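Local coordinates for mandelate racemase/muconate lactonizing enzyme family protein (Sorangium cellulosum, PDB 3S5S), which belongs to the enolase superfamily and pairs an N-terminal capping domain with a modified beta/alpha barrel in a two-chain assembly, at residues A82-L92 with R104-L115; A251-V259 with D282-L292. All blocks are in the same frame, centred on the assembly; numbering follows the deposited sequence.

Interaction 1 (A82-L92 with R104-L115). With SO4 (sulfate ion), chain C.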
loop_
_atom_site.group_PDB
_atom_site.type_symbol
_atom_site.label_atom_id
_atom_site.label_comp_id
_atom_site.label_asym_id
_atom_site.label_seq_id
_atom_site.Cartn_x
_atom_site.Cartn_y
_atom_site.Cartn_z
ATOM N N ALA A 82 18.297 -1.270 5.625
ATOM C CA ALA A 82 17.145 -0.417 5.849
ATOM C C ALA A 82 16.355 -0.130 4.565
ATOM O O ALA A 82 15.156 0.197 4.628
ATOM C CB ALA A 82 17.578 0.897 6.511
ATOM N N ARG A 83 17.024 -0.203 3.416
ATOM C CA ARG A 83 16.355 -0.081 2.132
ATOM C C ARG A 83 15.319 -1.196 1.954
ATOM O O ARG A 83 14.346 -1.025 1.212
ATOM C CB ARG A 83 17.347 -0.066 0.971
ATOM C CG ARG A 83 18.354 1.111 1.009
ATOM C CD ARG A 83 19.385 1.030 -0.100
ATOM N NE ARG A 83 20.139 -0.211 -0.014
ATOM C CZ ARG A 83 20.993 -0.636 -0.936
ATOM N NH1 ARG A 83 21.206 0.084 -2.044
ATOM N NH2 ARG A 83 21.604 -1.807 -0.765
ATOM N N ALA A 84 15.500 -2.310 2.660
ATOM C CA ALA A 84 14.585 -3.467 2.555
ATOM C C ALA A 84 13.513 -3.479 3.667
ATOM O O ALA A 84 13.151 -4.534 4.202
ATOM C CB ALA A 84 15.387 -4.798 2.530
ATOM N N TRP A 85 12.981 -2.308 3.989
ATOM C CA TRP A 85 12.036 -2.186 5.096
ATOM C C TRP A 85 10.832 -3.135 4.992
ATOM O O TRP A 85 10.366 -3.642 6.021
ATOM C CB TRP A 85 11.606 -0.722 5.316
ATOM C CG TRP A 85 10.868 -0.116 4.154
ATOM C CD1 TRP A 85 11.414 0.442 2.994
ATOM C CD2 TRP A 85 9.445 0.004 4.022
ATOM N NE1 TRP A 85 10.422 0.900 2.186
ATOM C CE2 TRP A 85 9.201 0.644 2.776
ATOM C CE3 TRP A 85 8.354 -0.341 4.847
ATOM C CZ2 TRP A 85 7.912 0.954 2.336
ATOM C CZ3 TRP A 85 7.059 -0.048 4.401
ATOM C CH2 TRP A 85 6.856 0.578 3.132
ATOM N N ARG A 86 10.339 -3.418 3.784
ATOM C CA ARG A 86 9.211 -4.360 3.711
ATOM C C ARG A 86 9.581 -5.800 3.956
ATOM O O ARG A 86 8.711 -6.590 4.315
ATOM C CB ARG A 86 8.435 -4.313 2.415
ATOM C CG ARG A 86 7.419 -3.271 2.397
ATOM C CD ARG A 86 6.492 -3.447 1.232
ATOM N NE ARG A 86 6.175 -2.130 0.700
ATOM C CZ ARG A 86 5.079 -1.421 0.941
ATOM N NH1 ARG A 86 4.091 -1.913 1.675
ATOM N NH2 ARG A 86 4.985 -0.220 0.384
ATOM N N ALA A 87 10.837 -6.163 3.678
ATOM C CA ALA A 87 11.308 -7.526 3.910
ATOM C C ALA A 87 11.455 -7.707 5.412
ATOM O O ALA A 87 11.140 -8.761 5.928
ATOM C CB ALA A 87 12.634 -7.733 3.250
ATOM N N VAL A 88 11.976 -6.675 6.079
ATOM C CA VAL A 88 12.111 -6.646 7.512
ATOM C C VAL A 88 10.757 -6.795 8.216
ATOM O O VAL A 88 10.634 -7.645 9.105
ATOM C CB VAL A 88 12.911 -5.405 8.001
ATOM C CG1 VAL A 88 13.013 -5.391 9.478
ATOM C CG2 VAL A 88 14.348 -5.463 7.431
ATOM N N ALA A 89 9.755 -6.033 7.799
ATOM C CA ALA A 89 8.386 -6.131 8.357
ATOM C C ALA A 89 7.737 -7.460 8.086
ATOM O O ALA A 89 6.980 -7.961 8.916
ATOM C CB ALA A 89 7.472 -5.034 7.800
ATOM N N ARG A 90 7.987 -8.016 6.905
ATOM C CA ARG A 90 7.470 -9.319 6.573
ATOM C C ARG A 90 8.122 -10.353 7.507
ATOM O O ARG A 90 7.434 -11.218 8.053
ATOM C CB ARG A 90 7.754 -9.633 5.104
ATOM C CG ARG A 90 7.191 -10.971 4.611
ATOM C CD ARG A 90 7.241 -11.094 3.077
ATOM N NE ARG A 90 6.277 -10.231 2.359
ATOM C CZ ARG A 90 6.594 -9.108 1.694
ATOM N NH1 ARG A 90 7.859 -8.699 1.654
ATOM N NH2 ARG A 90 5.646 -8.373 1.073
ATOM N N ALA A 91 9.434 -10.229 7.728
ATOM C CA ALA A 91 10.156 -11.172 8.571
ATOM C C ALA A 91 9.810 -10.999 10.053
ATOM O O ALA A 91 9.761 -11.953 10.753
ATOM C CB ALA A 91 11.687 -11.102 8.332
ATOM N N LEU A 92 9.568 -9.795 10.533
ATOM C CA LEU A 92 9.077 -9.655 11.912
ATOM C C LEU A 92 7.686 -10.284 12.034
ATOM O O LEU A 92 7.430 -11.049 12.943
ATOM C CB LEU A 92 9.034 -8.198 12.389
ATOM C CG LEU A 92 10.277 -7.331 12.241
ATOM C CD1 LEU A 92 9.854 -5.849 12.273
ATOM C CD2 LEU A 92 11.384 -7.644 13.276
ATOM N N ARG A 104 6.793 -4.343 16.789
ATOM C CA ARG A 104 7.030 -4.329 15.345
ATOM C C ARG A 104 6.867 -2.966 14.747
ATOM O O ARG A 104 7.560 -2.598 13.808
ATOM C CB ARG A 104 6.148 -5.353 14.636
ATOM C CG ARG A 104 6.681 -6.773 14.864
ATOM C CD ARG A 104 5.955 -7.771 14.049
ATOM N NE ARG A 104 4.533 -7.854 14.349
ATOM C CZ ARG A 104 3.549 -7.558 13.491
ATOM N NH1 ARG A 104 2.305 -7.708 13.885
ATOM N NH2 ARG A 104 3.785 -7.139 12.249
ATOM N N CYS A 105 5.987 -2.184 15.346
ATOM C CA CYS A 105 5.745 -0.839 14.861
ATOM C C CYS A 105 6.949 0.023 15.237
ATOM O O CYS A 105 7.458 0.744 14.393
ATOM C CB CYS A 105 4.411 -0.292 15.395
ATOM S SG CYS A 105 4.131 1.495 15.099
ATOM N N ALA A 106 7.429 -0.091 16.472
ATOM C CA ALA A 106 8.612 0.600 16.931
ATOM C C ALA A 106 9.795 0.421 15.981
ATOM O O ALA A 106 10.480 1.405 15.632
ATOM C CB ALA A 106 8.989 0.094 18.309
ATOM N N ILE A 107 10.013 -0.835 15.566
ATOM C CA ILE A 107 11.138 -1.215 14.754
ATOM C C ILE A 107 10.983 -0.665 13.343
ATOM O O ILE A 107 11.866 0.033 12.854
ATOM C CB ILE A 107 11.331 -2.755 14.742
ATOM C CG1 ILE A 107 11.811 -3.235 16.129
ATOM C CG2 ILE A 107 12.272 -3.126 13.683
ATOM C CD1 ILE A 107 11.838 -4.737 16.387
ATOM N N GLU A 108 9.862 -0.955 12.695
ATOM C CA GLU A 108 9.608 -0.414 11.352
ATOM C C GLU A 108 9.585 1.112 11.368
ATOM O O GLU A 108 10.047 1.768 10.435
ATOM C CB GLU A 108 8.228 -0.831 10.872
ATOM C CG GLU A 108 8.025 -2.265 10.598
ATOM C CD GLU A 108 6.674 -2.455 9.975
ATOM O OE1 GLU A 108 6.228 -1.555 9.205
ATOM O OE2 GLU A 108 6.039 -3.470 10.265
ATOM N N THR A 109 9.040 1.688 12.420
ATOM C CA THR A 109 9.102 3.148 12.502
ATOM C C THR A 109 10.546 3.698 12.561
ATOM O O THR A 109 10.854 4.617 11.852
ATOM C CB THR A 109 8.244 3.703 13.642
ATOM O OG1 THR A 109 6.893 3.310 13.381
ATOM C CG2 THR A 109 8.374 5.228 13.710
ATOM N N ALA A 110 11.398 3.107 13.376
ATOM C CA ALA A 110 12.817 3.487 13.509
ATOM C C ALA A 110 13.596 3.267 12.193
ATOM O O ALA A 110 14.417 4.105 11.791
ATOM C CB ALA A 110 13.449 2.710 14.643
ATOM N N ILE A 111 13.360 2.154 11.528
ATOM C CA ILE A 111 13.964 1.917 10.214
ATOM C C ILE A 111 13.537 2.992 9.175
ATOM O O ILE A 111 14.398 3.665 8.577
ATOM C CB ILE A 111 13.626 0.511 9.690
ATOM C CG1 ILE A 111 14.271 -0.536 10.593
ATOM C CG2 ILE A 111 14.047 0.319 8.183
ATOM C CD1 ILE A 111 13.874 -2.003 10.184
ATOM N N LEU A 112 12.225 3.173 8.985
ATOM C CA LEU A 112 11.753 4.194 8.024
ATOM C C LEU A 112 12.256 5.575 8.387
ATOM O O LEU A 112 12.616 6.372 7.521
ATOM C CB LEU A 112 10.236 4.196 7.880
ATOM C CG LEU A 112 9.634 3.067 7.034
ATOM C CD1 LEU A 112 8.151 3.289 6.849
ATOM C CD2 LEU A 112 10.264 3.059 5.657
ATOM N N ASP A 113 12.280 5.860 9.680
ATOM C CA ASP A 113 12.790 7.153 10.152
ATOM C C ASP A 113 14.254 7.319 9.686
ATOM O O ASP A 113 14.600 8.355 9.091
ATOM C CB ASP A 113 12.667 7.273 11.676
ATOM C CG ASP A 113 13.162 8.609 12.194
ATOM O OD1 ASP A 113 12.841 9.692 11.584
ATOM O OD2 ASP A 113 13.880 8.563 13.242
ATOM N N ALA A 114 15.070 6.281 9.870
ATOM C CA ALA A 114 16.485 6.374 9.481
ATOM C C ALA A 114 16.605 6.424 7.970
ATOM O O ALA A 114 17.351 7.231 7.413
ATOM C CB ALA A 114 17.385 5.163 10.082
ATOM N N LEU A 115 15.901 5.525 7.303
ATOM C CA LEU A 115 15.930 5.536 5.831
ATOM C C LEU A 115 15.629 6.945 5.241
ATOM O O LEU A 115 16.332 7.425 4.375
ATOM C CB LEU A 115 14.984 4.492 5.264
ATOM C CG LEU A 115 15.160 4.299 3.741
ATOM C CD1 LEU A 115 16.498 3.566 3.372
ATOM C CD2 LEU A 115 13.909 3.576 3.120
HETATM S S SO4 C . 5.088 3.361 -0.511
HETATM O O1 SO4 C . 3.803 2.596 -0.380
HETATM O O2 SO4 C . 5.083 4.575 0.394
HETATM O O3 SO4 C . 6.271 2.467 -0.368
HETATM O O4 SO4 C . 5.141 3.806 -1.905
#

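Interaction 2 (A251-V259 with D282-L292)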
loop_
_atom_site.group_PDB
_atom_site.type_symbol
_atom_site.label_atom_id
_atom_site.label_comp_id
_atom_site.label_asym_id
_atom_site.label_seq_id
_atom_site.Cartn_x
_atom_site.Cartn_y
_atom_site.Cartn_z
ATOM N N ALA A 251 -7.676 -5.422 12.771
ATOM C CA ALA A 251 -6.260 -5.493 13.122
ATOM C C ALA A 251 -5.412 -5.927 11.925
ATOM O O ALA A 251 -4.175 -5.739 11.942
ATOM C CB ALA A 251 -6.045 -6.439 14.325
ATOM N N SER A 252 -6.060 -6.525 10.907
ATOM C CA SER A 252 -5.376 -6.814 9.643
ATOM C C SER A 252 -6.203 -6.398 8.435
ATOM O O SER A 252 -7.424 -6.239 8.532
ATOM C CB SER A 252 -5.040 -8.300 9.540
ATOM O OG SER A 252 -6.208 -9.096 9.553
ATOM N N ALA A 253 -5.534 -6.270 7.294
ATOM C CA ALA A 253 -6.182 -5.918 6.032
ATOM C C ALA A 253 -7.232 -6.916 5.722
ATOM O O ALA A 253 -8.302 -6.564 5.210
ATOM C CB ALA A 253 -5.182 -5.872 4.910
ATOM N N GLU A 254 -6.928 -8.158 6.051
ATOM C CA GLU A 254 -7.889 -9.227 6.055
ATOM C C GLU A 254 -9.124 -8.970 6.902
ATOM O O GLU A 254 -10.214 -9.255 6.454
ATOM C CB GLU A 254 -7.223 -10.477 6.606
ATOM C CG GLU A 254 -6.906 -11.560 5.635
ATOM C CD GLU A 254 -6.793 -12.899 6.368
ATOM O OE1 GLU A 254 -7.779 -13.690 6.347
ATOM O OE2 GLU A 254 -5.722 -13.136 7.006
ATOM N N ASP A 255 -8.965 -8.483 8.136
ATOM C CA ASP A 255 -10.142 -8.174 8.955
ATOM C C ASP A 255 -10.966 -7.112 8.224
ATOM O O ASP A 255 -12.197 -7.178 8.227
ATOM C CB ASP A 255 -9.812 -7.568 10.342
ATOM C CG ASP A 255 -8.993 -8.477 11.250
ATOM O OD1 ASP A 255 -9.125 -9.726 11.186
ATOM O OD2 ASP A 255 -8.199 -7.894 12.051
ATOM N N VAL A 256 -10.278 -6.122 7.640
ATOM C CA VAL A 256 -10.938 -5.008 6.928
ATOM C C VAL A 256 -11.780 -5.483 5.747
ATOM O O VAL A 256 -12.959 -5.168 5.663
ATOM C CB VAL A 256 -9.932 -3.919 6.509
ATOM C CG1 VAL A 256 -10.615 -2.810 5.731
ATOM C CG2 VAL A 256 -9.250 -3.359 7.740
ATOM N N LEU A 257 -11.214 -6.297 4.867
ATOM C CA LEU A 257 -12.049 -6.986 3.891
ATOM C C LEU A 257 -13.288 -7.630 4.483
ATOM O O LEU A 257 -14.371 -7.634 3.864
ATOM C CB LEU A 257 -11.271 -8.079 3.192
ATOM C CG LEU A 257 -10.660 -7.844 1.821
ATOM C CD1 LEU A 257 -10.499 -9.203 1.202
ATOM C CD2 LEU A 257 -11.581 -6.998 0.974
ATOM N N ARG A 258 -13.139 -8.237 5.658
ATOM C CA ARG A 258 -14.291 -8.970 6.232
ATOM C C ARG A 258 -15.286 -7.957 6.790
ATOM O O ARG A 258 -16.478 -8.063 6.552
ATOM C CB ARG A 258 -13.864 -9.970 7.309
ATOM C CG ARG A 258 -14.992 -10.377 8.220
ATOM C CD ARG A 258 -14.886 -11.818 8.710
ATOM N NE ARG A 258 -13.847 -11.997 9.720
ATOM C CZ ARG A 258 -14.017 -12.630 10.882
ATOM N NH1 ARG A 258 -15.207 -13.164 11.210
ATOM N NH2 ARG A 258 -12.982 -12.724 11.720
ATOM N N VAL A 259 -14.774 -6.977 7.524
ATOM C CA VAL A 259 -15.578 -5.868 8.040
ATOM C C VAL A 259 -16.395 -5.211 6.921
ATOM O O VAL A 259 -17.561 -4.898 7.137
ATOM C CB VAL A 259 -14.702 -4.829 8.806
ATOM C CG1 VAL A 259 -15.225 -3.391 8.661
ATOM C CG2 VAL A 259 -14.616 -5.198 10.256
ATOM N N ASP A 282 -1.503 -1.319 3.919
ATOM C CA ASP A 282 -2.388 -2.253 3.207
ATOM C C ASP A 282 -3.836 -2.015 3.640
ATOM O O ASP A 282 -4.740 -1.966 2.784
ATOM C CB ASP A 282 -1.947 -3.721 3.405
ATOM C CG ASP A 282 -0.674 -4.096 2.571
ATOM O OD1 ASP A 282 -0.289 -3.302 1.674
ATOM O OD2 ASP A 282 -0.031 -5.178 2.791
ATOM N N ILE A 283 -4.065 -1.837 4.943
ATOM C CA ILE A 283 -5.393 -1.581 5.479
ATOM C C ILE A 283 -6.008 -0.295 4.915
ATOM O O ILE A 283 -7.150 -0.286 4.536
ATOM C CB ILE A 283 -5.371 -1.462 7.041
ATOM C CG1 ILE A 283 -5.122 -2.796 7.707
ATOM C CG2 ILE A 283 -6.648 -0.842 7.598
ATOM C CD1 ILE A 283 -4.610 -2.546 9.133
ATOM N N ALA A 284 -5.274 0.801 4.916
ATOM C CA ALA A 284 -5.748 2.023 4.257
ATOM C C ALA A 284 -6.222 1.765 2.807
ATOM O O ALA A 284 -7.293 2.219 2.395
ATOM C CB ALA A 284 -4.649 3.057 4.270
ATOM N N ALA A 285 -5.443 1.026 2.028
ATOM C CA ALA A 285 -5.806 0.803 0.615
ATOM C C ALA A 285 -7.018 -0.081 0.499
ATOM O O ALA A 285 -7.868 0.165 -0.346
ATOM C CB ALA A 285 -4.645 0.176 -0.178
ATOM N N VAL A 286 -7.096 -1.132 1.324
ATOM C CA VAL A 286 -8.252 -2.022 1.289
ATOM C C VAL A 286 -9.454 -1.225 1.750
ATOM O O VAL A 286 -10.555 -1.371 1.176
ATOM C CB VAL A 286 -8.044 -3.288 2.169
ATOM C CG1 VAL A 286 -9.330 -4.050 2.385
ATOM C CG2 VAL A 286 -7.031 -4.199 1.517
ATOM N N ALA A 287 -9.249 -0.337 2.721
ATOM C CA ALA A 287 -10.379 0.401 3.266
ATOM C C ALA A 287 -10.968 1.406 2.260
ATOM O O ALA A 287 -12.169 1.477 2.117
ATOM C CB ALA A 287 -10.026 1.050 4.577
ATOM N N ARG A 288 -10.138 2.176 1.559
ATOM C CA ARG A 288 -10.691 3.049 0.520
ATOM C C ARG A 288 -11.265 2.216 -0.624
ATOM O O ARG A 288 -12.321 2.547 -1.168
ATOM C CB ARG A 288 -9.688 4.083 -0.009
ATOM C CG ARG A 288 -10.118 4.664 -1.377
ATOM C CD ARG A 288 -9.947 6.165 -1.494
ATOM N NE ARG A 288 -11.145 6.850 -2.018
ATOM C CZ ARG A 288 -11.202 8.167 -2.243
ATOM N NH1 ARG A 288 -10.130 8.911 -1.999
ATOM N NH2 ARG A 288 -12.315 8.743 -2.714
ATOM N N ALA A 289 -10.588 1.127 -0.984
ATOM C CA ALA A 289 -11.154 0.228 -2.009
ATOM C C ALA A 289 -12.538 -0.242 -1.572
ATOM O O ALA A 289 -13.474 -0.143 -2.319
ATOM C CB ALA A 289 -10.250 -0.958 -2.301
ATOM N N ALA A 290 -12.671 -0.709 -0.347
ATOM C CA ALA A 290 -13.956 -1.254 0.067
ATOM C C ALA A 290 -15.002 -0.199 0.406
ATOM O O ALA A 290 -16.106 -0.561 0.804
ATOM C CB ALA A 290 -13.802 -2.275 1.174
ATOM N N GLY A 291 -14.689 1.086 0.233
ATOM C CA GLY A 291 -15.696 2.131 0.494
ATOM C C GLY A 291 -15.834 2.534 1.977
ATOM O O GLY A 291 -16.752 3.279 2.352
ATOM N N LEU A 292 -14.927 2.056 2.820
ATOM C CA LEU A 292 -14.940 2.402 4.218
ATOM C C LEU A 292 -14.274 3.768 4.443
ATOM O O LEU A 292 -13.283 4.095 3.796
ATOM C CB LEU A 292 -14.199 1.329 5.035
ATOM C CG LEU A 292 -14.780 -0.097 4.975
ATOM C CD1 LEU A 292 -13.943 -1.000 5.819
ATOM C CD2 LEU A 292 -16.252 -0.175 5.447
#

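Interaction 1 (A82-L92 with R104-L115)
Leu-112 lays its CD2 methyl over one face of the Trp-85 indole, 3.6 Å from the centroid of the five-membered ring and only 15° off the ring normal, a CH-pi contact. The indole reaches this methyl because its CG lies between the backbone N and the carbonyl carbon (chi1 63°). Its opposite face is backed by CG of the neighbouring Arg-86, and its NE1 is satisfied by the carbonyl of Ala-125 of the second subunit. A sulfate ion, probably from the crystallisation liquor, sits at the ring edge and takes two weak hydrogen bonds from Arg-86 NH2. Next to the indole, Ile-111 divides its branches: CG2 rests 3.9 Å from Trp-85 CB, while CD1 meets Val-88 CG1 tip to tip at 3.6 Å. Helices 85-96 and 101-117, whose facing segments run nearly antiparallel at 170° with axes 10.3 Å apart, are thus joined without a hydrogen bond between the segments, as two neighbouring helices of the N-terminal domain of the mandelate racemase/muconate lactonizing enzyme family. Farther along, Glu-108 brings its carboxylate against Ala-89, with OE2 3.3 Å from the CB methyl; its other oxygen, OE1, accepts from the backbone N of Ala-278 on the barrel side. Leu-92 and Arg-104 lie alongside each other, pointing opposite ways, CB of the leucine lying 3.5 Å from CD of the arginine. A bend at chi3 turns the guanidinium away from the leucine, and there NE bonds to Gly-99 O and NH2 forms a salt bridge with Glu-279.

Interaction 2 (A251-V259 with D282-L292)
Asp-255 OD2 is gripped by two consecutive backbone amides, Ala-251 N at 2.6 Å and Ser-252 N at 2.8 Å. The first uses the anti lone pair of the oxygen, whereas the second arrives from above the carboxylate plane, 55° out of it; Arg-227 adds a salt bridge to the same oxygen and would be expected to favour the charged carboxylate. In return Ser-252 OG accepts from Asp-255 N, completing a capping box that fixes the start of helix 253-261. Just past this cap, Ile-283 lays its CG1 against the backbone, 3.5 Å from Ala-253 N. Its CG2 meets Val-256 CG2 at 3.6 Å, the two side chains standing roughly perpendicular. The segments belong to successive helices of the enolase-type modified beta/alpha barrel, running almost parallel at 14° with axes 8.8 Å apart, and Ile-283 also reaches strand 267-270, which lies between them in sequence. Val-256 is shared by both ends of the other segment. With CG1 anti to the backbone N (chi1 178°), that methyl packs 3.8 Å from Val-286 CG1 and equally close to Leu-292 CD1; in both pairs the side chains run antiparallel, flank to flank. Leu-292 is carried back toward the first helix by a Schellman motif, in which Gly-291 takes a positive phi, and its CD1 also touches Val-259 CG1 at 3.9 Å. On the outer flank Val-286 CG1 supports Leu-257 CD2 from the side, and both residues pack against the second subunit, Leu-257 on its own counterpart there.

Overall arrangement
Interaction 1 belongs to the N-terminal domain and interaction 2 to the barrel; their centres lie 22 Å apart and their nearest atoms about 5 Å, without touching. Helix 272-289 bridges the two: its middle, residues 277-281, receives Trp-85, Thr-109 and Leu-112 from interaction 1 and the polar ends of Arg-104 and Glu-108, while its last turns form one half of interaction 2. The sulfate ion lies at interaction 1, beside Trp-85 and Arg-86, and takes no part in interaction 2. Both contacts also face the second subunit, the first through Trp-85, Arg-86 and Arg-90, the second through Leu-257, Val-286 and a salt bridge from Asp-282 to Arg-288 of that subunit.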